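Local coordinates for AdeR (Acinetobacter baumannii, PDB 5X5L), which probably acts as a two-component response regulator of transcription, its C-terminal OmpR/PhoB-type domain, the part present here, binding an intercistronic DNA region, at residues 41-54 and 89-101. Sequence-based numbering, arbitrary orientation.
Sequences MIDQPHKVFTRGEL and LINVRGVGYRLDN. With nucleotides of chain I.
Strand 48-50 pairs antiparallel with strand 96-98, the returning arm of the C-terminal beta hairpin in this winged-helix domain. The evidence for pairing is reciprocal: Phe49 N donates to Tyr97 O at 2.8 Å and Tyr97 N to Phe49 O at 2.9 Å, the latter nearly straight (170°). Next to this pair, Gly96 CA makes a CA-H...O contact with Phe49 O at 3.4 Å.

On one side of this sheet, Val48 CG2 lies over a face of the Arg98 guanidinium, 3.3 Å from Arg98 NH2, while that group's edge reaches His46 O through a weak in-plane bond from NH2. Val48 CG1, anti to the backbone N (chi1 178°), meets Val95 CG1 at 3.9 Å.

The hairpin is the wing of the OmpR/PhoB fold, and its contact with DNA is direct: Gly94 N donates to OP1 of DG5 of chain I at 2.9 Å. Arg51, extended from CG to NE, adds a weak bond from NH1 to the same oxygen; Asp70 holds its NE in a salt bridge. Tyr97 CE1 sits over one guanidinium face, the planes 52° apart, and Leu54 CD1 touches Tyr97 CD1 at 4.0 Å.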
ATOM      1  N   MET C  41     -13.585  10.201 -16.935  1.00 44.68           N
ATOM      2  CA  MET C  41     -13.632  11.126 -18.078  1.00 45.51           C
ATOM      3  C   MET C  41     -12.306  11.287 -18.821  1.00 46.72           C
ATOM      4  O   MET C  41     -12.314  11.584 -20.012  1.00 47.98           O
ATOM      5  CB  MET C  41     -14.155  12.494 -17.637  1.00 45.08           C
ATOM      6  CG  MET C  41     -15.604  12.435 -17.148  1.00 44.35           C
ATOM      7  SD  MET C  41     -16.459  14.019 -17.135  1.00 44.57           S
ATOM      8  CE  MET C  41     -15.527  14.743 -15.817  1.00 44.16           C
ATOM      9  N   ILE C  42     -11.177  11.080 -18.138  1.00 46.64           N
ATOM     10  CA  ILE C  42      -9.859  11.180 -18.780  1.00 48.05           C
ATOM     11  C   ILE C  42      -9.587  10.073 -19.819  1.00 49.32           C
ATOM     12  O   ILE C  42      -8.704  10.223 -20.662  1.00 50.94           O
ATOM     13  CB  ILE C  42      -8.723  11.244 -17.722  1.00 47.91           C
ATOM     14  CG1 ILE C  42      -7.432  11.830 -18.295  1.00 49.53           C
ATOM     15  CG2 ILE C  42      -8.448   9.883 -17.130  1.00 47.65           C
ATOM     16  CD1 ILE C  42      -6.495  12.369 -17.225  1.00 49.61           C
ATOM     17  N   ASP C  43     -10.335   8.975 -19.752  1.00 48.97           N
ATOM     18  CA  ASP C  43     -10.260   7.901 -20.761  1.00 50.53           C
ATOM     19  C   ASP C  43     -10.659   8.406 -22.139  1.00 51.98           C
ATOM     20  O   ASP C  43      -9.981   8.112 -23.123  1.00 53.97           O
ATOM     21  CB  ASP C  43     -11.180   6.730 -20.394  1.00 50.13           C
ATOM     22  CG  ASP C  43     -10.766   6.034 -19.107  1.00 49.30           C
ATOM     23  OD1 ASP C  43      -9.547   5.787 -18.900  1.00 49.94           O
ATOM     24  OD2 ASP C  43     -11.672   5.718 -18.306  1.00 48.29           O
ATOM     25  N   GLN C  44     -11.764   9.147 -22.186  1.00 51.26           N
ATOM     26  CA  GLN C  44     -12.252   9.816 -23.394  1.00 52.74           C
ATOM     27  C   GLN C  44     -12.411  11.305 -23.086  1.00 52.05           C
ATOM     28  O   GLN C  44     -13.522  11.764 -22.797  1.00 51.17           O
ATOM     29  CB  GLN C  44     -13.587   9.209 -23.834  1.00 53.07           C
ATOM     30  CG  GLN C  44     -13.475   7.797 -24.380  1.00 54.54           C
ATOM     31  CD  GLN C  44     -14.745   7.350 -25.081  1.00 55.68           C
ATOM     32  OE1 GLN C  44     -15.099   7.861 -26.139  1.00 57.38           O
ATOM     33  NE2 GLN C  44     -15.435   6.379 -24.496  1.00 55.11           N
ATOM     34  N   PRO C  45     -11.294  12.070 -23.124  1.00 52.74           N
ATOM     35  CA  PRO C  45     -11.331  13.481 -22.676  1.00 52.32           C
ATOM     36  C   PRO C  45     -12.386  14.296 -23.406  1.00 53.16           C
ATOM     37  O   PRO C  45     -13.170  14.983 -22.750  1.00 52.09           O
ATOM     38  CB  PRO C  45      -9.926  13.992 -23.030  1.00 53.94           C
ATOM     39  CG  PRO C  45      -9.073  12.784 -23.174  1.00 54.41           C
ATOM     40  CD  PRO C  45      -9.980  11.709 -23.692  1.00 54.41           C
ATOM     41  N   HIS C  46     -12.429  14.174 -24.737  1.00 55.32           N
ATOM     42  CA  HIS C  46     -13.309  15.003 -25.561  1.00 56.76           C
ATOM     43  C   HIS C  46     -14.761  14.529 -25.624  1.00 56.15           C
ATOM     44  O   HIS C  46     -15.610  15.256 -26.123  1.00 57.18           O
ATOM     45  CB  HIS C  46     -12.730  15.153 -26.965  1.00 59.86           C
ATOM     46  CG  HIS C  46     -11.306  15.613 -26.964  1.00 60.88           C
ATOM     47  ND1 HIS C  46     -10.933  16.872 -26.547  1.00 61.07           N
ATOM     48  CD2 HIS C  46     -10.159  14.967 -27.268  1.00 61.94           C
ATOM     49  CE1 HIS C  46      -9.624  16.999 -26.633  1.00 62.30           C
ATOM     50  NE2 HIS C  46      -9.127  15.854 -27.066  1.00 62.78           N
ATOM     51  N   LYS C  47     -15.047  13.333 -25.112  1.00 54.77           N
ATOM     52  CA  LYS C  47     -16.412  12.810 -25.103  1.00 54.39           C
ATOM     53  C   LYS C  47     -17.305  13.579 -24.141  1.00 52.78           C
ATOM     54  O   LYS C  47     -16.877  13.956 -23.049  1.00 51.16           O
ATOM     55  CB  LYS C  47     -16.414  11.334 -24.712  1.00 53.62           C
ATOM     56  CG  LYS C  47     -17.784  10.683 -24.773  1.00 53.74           C
ATOM     57  CD  LYS C  47     -17.748   9.277 -24.191  1.00 53.06           C
ATOM     58  CE  LYS C  47     -19.149   8.716 -24.022  1.00 53.13           C
ATOM     59  NZ  LYS C  47     -19.815   9.168 -22.797  1.00 51.14           N
ATOM     60  N   VAL C  48     -18.548  13.788 -24.559  1.00 53.53           N
ATOM     61  CA  VAL C  48     -19.596  14.314 -23.686  1.00 52.31           C
ATOM     62  C   VAL C  48     -20.203  13.140 -22.933  1.00 50.98           C
ATOM     63  O   VAL C  48     -20.812  12.261 -23.549  1.00 52.01           O
ATOM     64  CB  VAL C  48     -20.716  15.028 -24.484  1.00 54.06           C
ATOM     65  CG1 VAL C  48     -21.811  15.526 -23.544  1.00 53.01           C
ATOM     66  CG2 VAL C  48     -20.141  16.162 -25.312  1.00 55.91           C
ATOM     67  N   PHE C  49     -20.028  13.127 -21.616  1.00 49.09           N
ATOM     68  CA  PHE C  49     -20.673  12.139 -20.751  1.00 48.06           C
ATOM     69  C   PHE C  49     -21.978  12.715 -20.258  1.00 47.92           C
ATOM     70  O   PHE C  49     -22.021  13.874 -19.864  1.00 47.66           O
ATOM     71  CB  PHE C  49     -19.776  11.800 -19.561  1.00 46.49           C
ATOM     72  CG  PHE C  49     -18.509  11.109 -19.958  1.00 46.79           C
ATOM     73  CD1 PHE C  49     -17.398  11.830 -20.383  1.00 47.21           C
ATOM     74  CD2 PHE C  49     -18.437   9.730 -19.946  1.00 47.00           C
ATOM     75  CE1 PHE C  49     -16.237  11.196 -20.762  1.00 47.74           C
ATOM     76  CE2 PHE C  49     -17.271   9.077 -20.328  1.00 47.57           C
ATOM     77  CZ  PHE C  49     -16.163   9.816 -20.732  1.00 47.90           C
ATOM     78  N   THR C  50     -23.042  11.922 -20.285  1.00 48.39           N
ATOM     79  CA  THR C  50     -24.325  12.359 -19.734  1.00 48.45           C
ATOM     80  C   THR C  50     -24.270  12.260 -18.207  1.00 46.96           C
ATOM     81  O   THR C  50     -23.361  11.663 -17.629  1.00 46.01           O
ATOM     82  CB  THR C  50     -25.510  11.508 -20.249  1.00 49.85           C
ATOM     83  OG1 THR C  50     -25.309  10.123 -19.924  1.00 49.63           O
ATOM     84  CG2 THR C  50     -25.635  11.594 -21.743  1.00 51.76           C
ATOM     85  N   ARG C  51     -25.253  12.866 -17.561  1.00 47.06           N
ATOM     86  CA  ARG C  51     -25.374  12.808 -16.108  1.00 46.17           C
ATOM     87  C   ARG C  51     -25.663  11.380 -15.659  1.00 46.19           C
ATOM     88  O   ARG C  51     -25.149  10.946 -14.634  1.00 45.44           O
ATOM     89  CB  ARG C  51     -26.451  13.772 -15.606  1.00 46.78           C
ATOM     90  CG  ARG C  51     -26.077  15.226 -15.820  1.00 46.98           C
ATOM     91  CD  ARG C  51     -27.223  16.179 -15.561  1.00 48.10           C
ATOM     92  NE  ARG C  51     -26.779  17.553 -15.428  1.00 48.43           N
ATOM     93  CZ  ARG C  51     -26.512  18.391 -16.429  1.00 49.35           C
ATOM     94  NH1 ARG C  51     -26.638  18.017 -17.695  1.00 50.01           N
ATOM     95  NH2 ARG C  51     -26.103  19.630 -16.153  1.00 49.92           N
ATOM     96  N   GLY C  52     -26.469  10.661 -16.435  1.00 47.38           N
ATOM     97  CA  GLY C  52     -26.758   9.252 -16.183  1.00 47.93           C
ATOM     98  C   GLY C  52     -25.526   8.363 -16.197  1.00 47.37           C
ATOM     99  O   GLY C  52     -25.409   7.449 -15.367  1.00 47.35           O
ATOM    100  N   GLU C  53     -24.608   8.621 -17.131  1.00 47.21           N
ATOM    101  CA  GLU C  53     -23.349   7.872 -17.209  1.00 46.87           C
ATOM    102  C   GLU C  53     -22.440   8.163 -16.030  1.00 45.46           C
ATOM    103  O   GLU C  53     -21.869   7.244 -15.450  1.00 45.38           O
ATOM    104  CB  GLU C  53     -22.590   8.179 -18.495  1.00 47.38           C
ATOM    105  CG  GLU C  53     -23.254   7.666 -19.755  1.00 49.26           C
ATOM    106  CD  GLU C  53     -22.460   8.009 -20.991  1.00 50.10           C
ATOM    107  OE1 GLU C  53     -22.257   9.205 -21.276  1.00 49.83           O
ATOM    108  OE2 GLU C  53     -22.003   7.077 -21.671  1.00 51.33           O
ATOM    109  N   LEU C  54     -22.299   9.438 -15.684  1.00 44.67           N
ATOM    110  CA  LEU C  54     -21.488   9.843 -14.533  1.00 43.68           C
ATOM    111  C   LEU C  54     -22.051   9.285 -13.220  1.00 43.72           C
ATOM    112  O   LEU C  54     -21.282   8.856 -12.359  1.00 43.43           O
ATOM    113  CB  LEU C  54     -21.368  11.364 -14.459  1.00 43.37           C
ATOM    114  CG  LEU C  54     -20.599  12.019 -15.614  1.00 43.60           C
ATOM    115  CD1 LEU C  54     -20.816  13.531 -15.616  1.00 43.83           C
ATOM    116  CD2 LEU C  54     -19.116  11.686 -15.546  1.00 43.25           C
ATOM    117  N   LEU C  89     -13.623  20.558 -17.508  1.00 50.60           N
ATOM    118  CA  LEU C  89     -15.007  20.321 -17.044  1.00 49.43           C
ATOM    119  C   LEU C  89     -16.101  21.212 -17.636  1.00 50.60           C
ATOM    120  O   LEU C  89     -16.957  21.730 -16.916  1.00 50.55           O
ATOM    121  CB  LEU C  89     -15.084  20.272 -15.506  1.00 48.46           C
ATOM    122  CG  LEU C  89     -14.389  19.034 -14.899  1.00 47.10           C
ATOM    123  CD1 LEU C  89     -14.339  19.130 -13.392  1.00 46.75           C
ATOM    124  CD2 LEU C  89     -15.130  17.766 -15.242  1.00 45.86           C
ATOM    125  N   ILE C  90     -16.077  21.375 -18.953  1.00 51.94           N
ATOM    126  CA  ILE C  90     -17.087  22.174 -19.671  1.00 53.46           C
ATOM    127  C   ILE C  90     -18.429  21.452 -19.722  1.00 52.43           C
ATOM    128  O   ILE C  90     -18.507  20.296 -20.105  1.00 51.51           O
ATOM    129  CB  ILE C  90     -16.613  22.540 -21.100  1.00 55.68           C
ATOM    130  CG1 ILE C  90     -15.545  23.644 -20.985  1.00 57.46           C
ATOM    131  CG2 ILE C  90     -17.720  23.105 -21.940  1.00 57.35           C
ATOM    132  CD1 ILE C  90     -14.176  23.160 -20.742  1.00 56.97           C
ATOM    133  N   ASN C  91     -19.469  22.184 -19.375  1.00 52.98           N
ATOM    134  CA  ASN C  91     -20.844  21.701 -19.486  1.00 52.61           C
ATOM    135  C   ASN C  91     -21.257  21.801 -20.958  1.00 54.42           C
ATOM    136  O   ASN C  91     -20.905  22.764 -21.632  1.00 56.45           O
ATOM    137  CB  ASN C  91     -21.784  22.508 -18.579  1.00 52.95           C
ATOM    138  CG  ASN C  91     -23.203  22.591 -19.124  1.00 53.97           C
ATOM    139  OD1 ASN C  91     -23.549  23.562 -19.782  1.00 56.08           O
ATOM    140  ND2 ASN C  91     -23.949  21.482 -19.064  1.00 52.84           N
ATOM    141  N   VAL C  92     -21.988  20.798 -21.437  1.00 54.02           N
ATOM    142  CA  VAL C  92     -22.572  20.801 -22.770  1.00 56.00           C
ATOM    143  C   VAL C  92     -24.077  20.824 -22.545  1.00 56.28           C
ATOM    144  O   VAL C  92     -24.686  19.809 -22.211  1.00 55.09           O
ATOM    145  CB  VAL C  92     -22.145  19.573 -23.585  1.00 55.88           C
ATOM    146  CG1 VAL C  92     -22.751  19.606 -24.985  1.00 58.42           C
ATOM    147  CG2 VAL C  92     -20.624  19.492 -23.642  1.00 55.56           C
ATOM    148  N   ARG C  93     -24.663  22.000 -22.745  1.00 58.15           N
ATOM    149  CA  ARG C  93     -26.015  22.312 -22.302  1.00 58.62           C
ATOM    150  C   ARG C  93     -27.047  21.296 -22.804  1.00 58.83           C
ATOM    151  O   ARG C  93     -27.146  21.022 -24.000  1.00 60.43           O
ATOM    152  CB  ARG C  93     -26.355  23.717 -22.796  1.00 61.37           C
ATOM    153  CG  ARG C  93     -27.692  24.298 -22.383  1.00 62.48           C
ATOM    154  CD  ARG C  93     -27.818  25.634 -23.111  1.00 65.65           C
ATOM    155  NE  ARG C  93     -29.126  26.261 -22.987  1.00 67.49           N
ATOM    156  CZ  ARG C  93     -29.547  26.971 -21.937  1.00 67.62           C
ATOM    157  NH1 ARG C  93     -28.777  27.166 -20.859  1.00 66.03           N
ATOM    158  NH2 ARG C  93     -30.772  27.510 -21.960  1.00 69.69           N
ATOM    159  N   GLY C  94     -27.787  20.722 -21.865  1.00 57.48           N
ATOM    160  CA  GLY C  94     -28.835  19.746 -22.162  1.00 57.83           C
ATOM    161  C   GLY C  94     -28.375  18.309 -22.349  1.00 56.58           C
ATOM    162  O   GLY C  94     -29.220  17.436 -22.526  1.00 57.04           O
ATOM    163  N   VAL C  95     -27.064  18.060 -22.316  1.00 55.32           N
ATOM    164  CA  VAL C  95     -26.508  16.719 -22.563  1.00 54.49           C
ATOM    165  C   VAL C  95     -25.717  16.250 -21.340  1.00 52.07           C
ATOM    166  O   VAL C  95     -26.049  15.223 -20.748  1.00 51.16           O
ATOM    167  CB  VAL C  95     -25.632  16.672 -23.851  1.00 55.82           C
ATOM    168  CG1 VAL C  95     -25.620  15.260 -24.450  1.00 56.22           C
ATOM    169  CG2 VAL C  95     -26.106  17.673 -24.891  1.00 58.44           C
ATOM    170  N   GLY C  96     -24.681  17.003 -20.965  1.00 51.37           N
ATOM    171  CA  GLY C  96     -23.920  16.707 -19.744  1.00 49.43           C
ATOM    172  C   GLY C  96     -22.610  17.470 -19.638  1.00 49.22           C
ATOM    173  O   GLY C  96     -22.610  18.706 -19.586  1.00 50.08           O
ATOM    174  N   TYR C  97     -21.494  16.739 -19.589  1.00 48.35           N
ATOM    175  CA  TYR C  97     -20.180  17.331 -19.354  1.00 48.21           C
ATOM    176  C   TYR C  97     -19.071  16.690 -20.157  1.00 48.52           C
ATOM    177  O   TYR C  97     -19.158  15.524 -20.564  1.00 48.38           O
ATOM    178  CB  TYR C  97     -19.791  17.248 -17.882  1.00 46.76           C
ATOM    179  CG  TYR C  97     -20.732  17.967 -16.961  1.00 46.76           C
ATOM    180  CD1 TYR C  97     -21.819  17.309 -16.427  1.00 46.21           C
ATOM    181  CD2 TYR C  97     -20.545  19.320 -16.649  1.00 47.67           C
ATOM    182  CE1 TYR C  97     -22.704  17.953 -15.582  1.00 46.52           C
ATOM    183  CE2 TYR C  97     -21.408  19.980 -15.811  1.00 48.00           C
ATOM    184  CZ  TYR C  97     -22.503  19.278 -15.257  1.00 47.38           C
ATOM    185  OH  TYR C  97     -23.361  19.900 -14.395  1.00 47.97           O
ATOM    186  N   ARG C  98     -18.009  17.469 -20.333  1.00 49.23           N
ATOM    187  CA  ARG C  98     -16.887  17.124 -21.202  1.00 50.13           C
ATOM    188  C   ARG C  98     -15.635  17.635 -20.529  1.00 49.93           C
ATOM    189  O   ARG C  98     -15.636  18.691 -19.879  1.00 50.09           O
ATOM    190  CB  ARG C  98     -17.102  17.789 -22.600  1.00 52.48           C
ATOM    191  CG  ARG C  98     -16.172  18.855 -23.147  1.00 54.37           C
ATOM    192  CD  ARG C  98     -16.911  19.503 -24.323  1.00 56.72           C
ATOM    193  NE  ARG C  98     -17.054  18.498 -25.353  1.00 57.58           N
ATOM    194  CZ  ARG C  98     -17.822  18.519 -26.432  1.00 59.55           C
ATOM    195  NH1 ARG C  98     -18.559  19.577 -26.734  1.00 61.06           N
ATOM    196  NH2 ARG C  98     -17.852  17.452 -27.244  1.00 60.37           N
ATOM    197  N   LEU C  99     -14.516  16.954 -20.686  1.00 49.94           N
ATOM    198  CA  LEU C  99     -13.187  17.526 -20.272  1.00 50.42           C
ATOM    199  C   LEU C  99     -12.833  18.537 -21.365  1.00 52.80           C
ATOM    200  O   LEU C  99     -13.353  18.409 -22.482  1.00 53.95           O
ATOM    201  CB  LEU C  99     -12.115  16.451 -20.096  1.00 49.97           C
ATOM    202  CG  LEU C  99     -11.472  16.089 -18.733  1.00 48.68           C
ATOM    203  CD1 LEU C  99     -10.031  15.725 -18.987  1.00 49.63           C
ATOM    204  CD2 LEU C  99     -11.606  17.180 -17.680  1.00 48.47           C
ATOM    205  N   ASP C 100     -11.864  19.406 -21.152  1.00 53.93           N
ATOM    206  CA  ASP C 100     -11.519  20.470 -22.110  1.00 56.61           C
ATOM    207  C   ASP C 100     -11.914  20.237 -23.577  1.00 58.26           C
ATOM    208  O   ASP C 100     -11.712  19.161 -24.046  1.00 57.99           O
ATOM    209  CB  ASP C 100      -9.989  20.886 -22.020  1.00 58.10           C
ATOM    210  CG  ASP C 100      -9.008  19.740 -22.296  1.00 57.93           C
ATOM    211  OD1 ASP C 100      -9.391  18.678 -21.813  1.00 55.82           O
ATOM    212  OD2 ASP C 100      -8.062  19.833 -23.142  1.00 60.14           O
ATOM    213  N   ASN C 101     -12.379  21.262 -24.260  1.00 60.34           N
ATOM    214  CA  ASN C 101     -12.629  21.203 -25.702  1.00 62.67           C
ATOM    215  C   ASN C 101     -11.320  21.173 -26.508  1.00 65.02           C
ATOM    216  O   ASN C 101     -11.177  20.369 -27.410  1.00 65.98           O
ATOM    217  CB  ASN C 101     -13.411  22.424 -26.172  1.00 64.75           C
ATOM    218  CG  ASN C 101     -14.825  22.446 -25.634  1.00 63.11           C
ATOM    219  OD1 ASN C 101     -15.152  23.196 -24.695  1.00 62.38           O
ATOM    220  ND2 ASN C 101     -15.685  21.587 -26.211  1.00 62.76           N
TER
ATOM    221  P    DG I   5     -28.206  21.795 -18.246  1.00 62.55           P
ATOM    222  OP1  DG I   5     -27.255  20.997 -19.055  1.00 62.52           O
ATOM    223  OP2  DG I   5     -29.191  21.102 -17.376  1.00 63.12           O
ATOM    224  O5'  DG I   5     -27.316  22.818 -17.417  1.00 61.27           O
ATOM    225  C5'  DG I   5     -26.415  23.707 -18.101  1.00 61.02           C
ATOM    226  C4'  DG I   5     -25.486  24.404 -17.133  1.00 60.10           C
ATOM    227  O4'  DG I   5     -26.251  25.334 -16.335  1.00 60.41           O
ATOM    228  C3'  DG I   5     -24.731  23.517 -16.136  1.00 59.15           C
ATOM    229  O3'  DG I   5     -23.395  24.028 -16.026  1.00 58.72           O
ATOM    230  C2'  DG I   5     -25.567  23.631 -14.872  1.00 59.10           C
ATOM    231  C1'  DG I   5     -26.073  25.057 -14.954  1.00 59.81           C
ATOM    232  N9   DG I   5     -27.343  25.320 -14.284  1.00 60.62           N
ATOM    233  C8   DG I   5     -28.539  24.655 -14.437  1.00 61.45           C
ATOM    234  N7   DG I   5     -29.503  25.155 -13.710  1.00 62.45           N
ATOM    235  C5   DG I   5     -28.916  26.231 -13.060  1.00 62.26           C
ATOM    236  C6   DG I   5     -29.470  27.167 -12.147  1.00 63.38           C
ATOM    237  O6   DG I   5     -30.628  27.232 -11.712  1.00 64.77           O
ATOM    238  N1   DG I   5     -28.518  28.094 -11.728  1.00 63.13           N
ATOM    239  C2   DG I   5     -27.205  28.121 -12.140  1.00 62.00           C
ATOM    240  N2   DG I   5     -26.438  29.096 -11.628  1.00 62.34           N
ATOM    241  N3   DG I   5     -26.679  27.258 -12.995  1.00 60.99           N
ATOM    242  C4   DG I   5     -27.586  26.350 -13.412  1.00 61.16           C
ATOM    243  P    DA I   4     -34.466  22.979 -20.353  1.00 70.87           P
ATOM    244  OP1  DA I   4     -34.366  21.908 -21.375  1.00 71.74           O
ATOM    245  OP2  DA I   4     -35.304  22.782 -19.135  1.00 71.71           O
ATOM    246  O5'  DA I   4     -32.993  23.298 -19.853  1.00 68.40           O
ATOM    247  C5'  DA I   4     -32.026  23.898 -20.733  1.00 67.48           C
ATOM    248  C4'  DA I   4     -30.765  24.213 -19.963  1.00 65.60           C
ATOM    249  O4'  DA I   4     -30.936  25.447 -19.222  1.00 65.41           O
ATOM    250  C3'  DA I   4     -30.346  23.149 -18.939  1.00 64.75           C
ATOM    251  O3'  DA I   4     -28.999  22.761 -19.226  1.00 63.65           O
ATOM    252  C2'  DA I   4     -30.547  23.840 -17.598  1.00 64.32           C
ATOM    253  C1'  DA I   4     -30.335  25.295 -17.954  1.00 64.29           C
ATOM    254  N9   DA I   4     -30.962  26.244 -17.035  1.00 64.86           N
ATOM    255  C8   DA I   4     -32.273  26.294 -16.628  1.00 66.38           C
ATOM    256  N7   DA I   4     -32.527  27.256 -15.771  1.00 66.91           N
ATOM    257  C5   DA I   4     -31.298  27.875 -15.593  1.00 65.65           C
ATOM    258  C6   DA I   4     -30.895  28.961 -14.798  1.00 65.79           C
ATOM    259  N6   DA I   4     -31.724  29.649 -14.010  1.00 67.30           N
ATOM    260  N1   DA I   4     -29.594  29.329 -14.848  1.00 64.69           N
ATOM    261  C2   DA I   4     -28.763  28.641 -15.646  1.00 63.51           C
ATOM    262  N3   DA I   4     -29.025  27.602 -16.440  1.00 63.28           N
ATOM    263  C4   DA I   4     -30.325  27.263 -16.364  1.00 64.38           C
ATOM    264  P    DT I   6     -22.398  23.521 -14.885  1.00 57.86           P
ATOM    265  OP1  DT I   6     -21.015  23.557 -15.417  1.00 57.98           O
ATOM    266  OP2  DT I   6     -22.929  22.262 -14.327  1.00 57.49           O
ATOM    267  O5'  DT I   6     -22.513  24.666 -13.790  1.00 57.88           O
ATOM    268  C5'  DT I   6     -22.036  25.988 -14.069  1.00 58.53           C
ATOM    269  C4'  DT I   6     -21.946  26.788 -12.793  1.00 58.78           C
ATOM    270  O4'  DT I   6     -23.263  26.944 -12.216  1.00 59.10           O
ATOM    271  C3'  DT I   6     -21.076  26.161 -11.712  1.00 58.11           C
ATOM    272  O3'  DT I   6     -20.157  27.163 -11.265  1.00 58.86           O
ATOM    273  C2'  DT I   6     -22.072  25.692 -10.664  1.00 57.83           C
ATOM    274  C1'  DT I   6     -23.239  26.640 -10.834  1.00 58.84           C
ATOM    275  N1   DT I   6     -24.595  26.148 -10.464  1.00 59.07           N
ATOM    276  C2   DT I   6     -25.347  26.872  -9.559  1.00 60.13           C
ATOM    277  O2   DT I   6     -24.931  27.862  -8.979  1.00 60.86           O
ATOM    278  N3   DT I   6     -26.608  26.378  -9.338  1.00 60.66           N
ATOM    279  C4   DT I   6     -27.188  25.275  -9.928  1.00 60.31           C
ATOM    280  O4   DT I   6     -28.334  24.954  -9.626  1.00 61.23           O
ATOM    281  C5   DT I   6     -26.354  24.572 -10.878  1.00 59.23           C
ATOM    282  C7   DT I   6     -26.900  23.353 -11.555  1.00 59.20           C
ATOM    283  C6   DT I   6     -25.119  25.043 -11.104  1.00 58.65           C
TER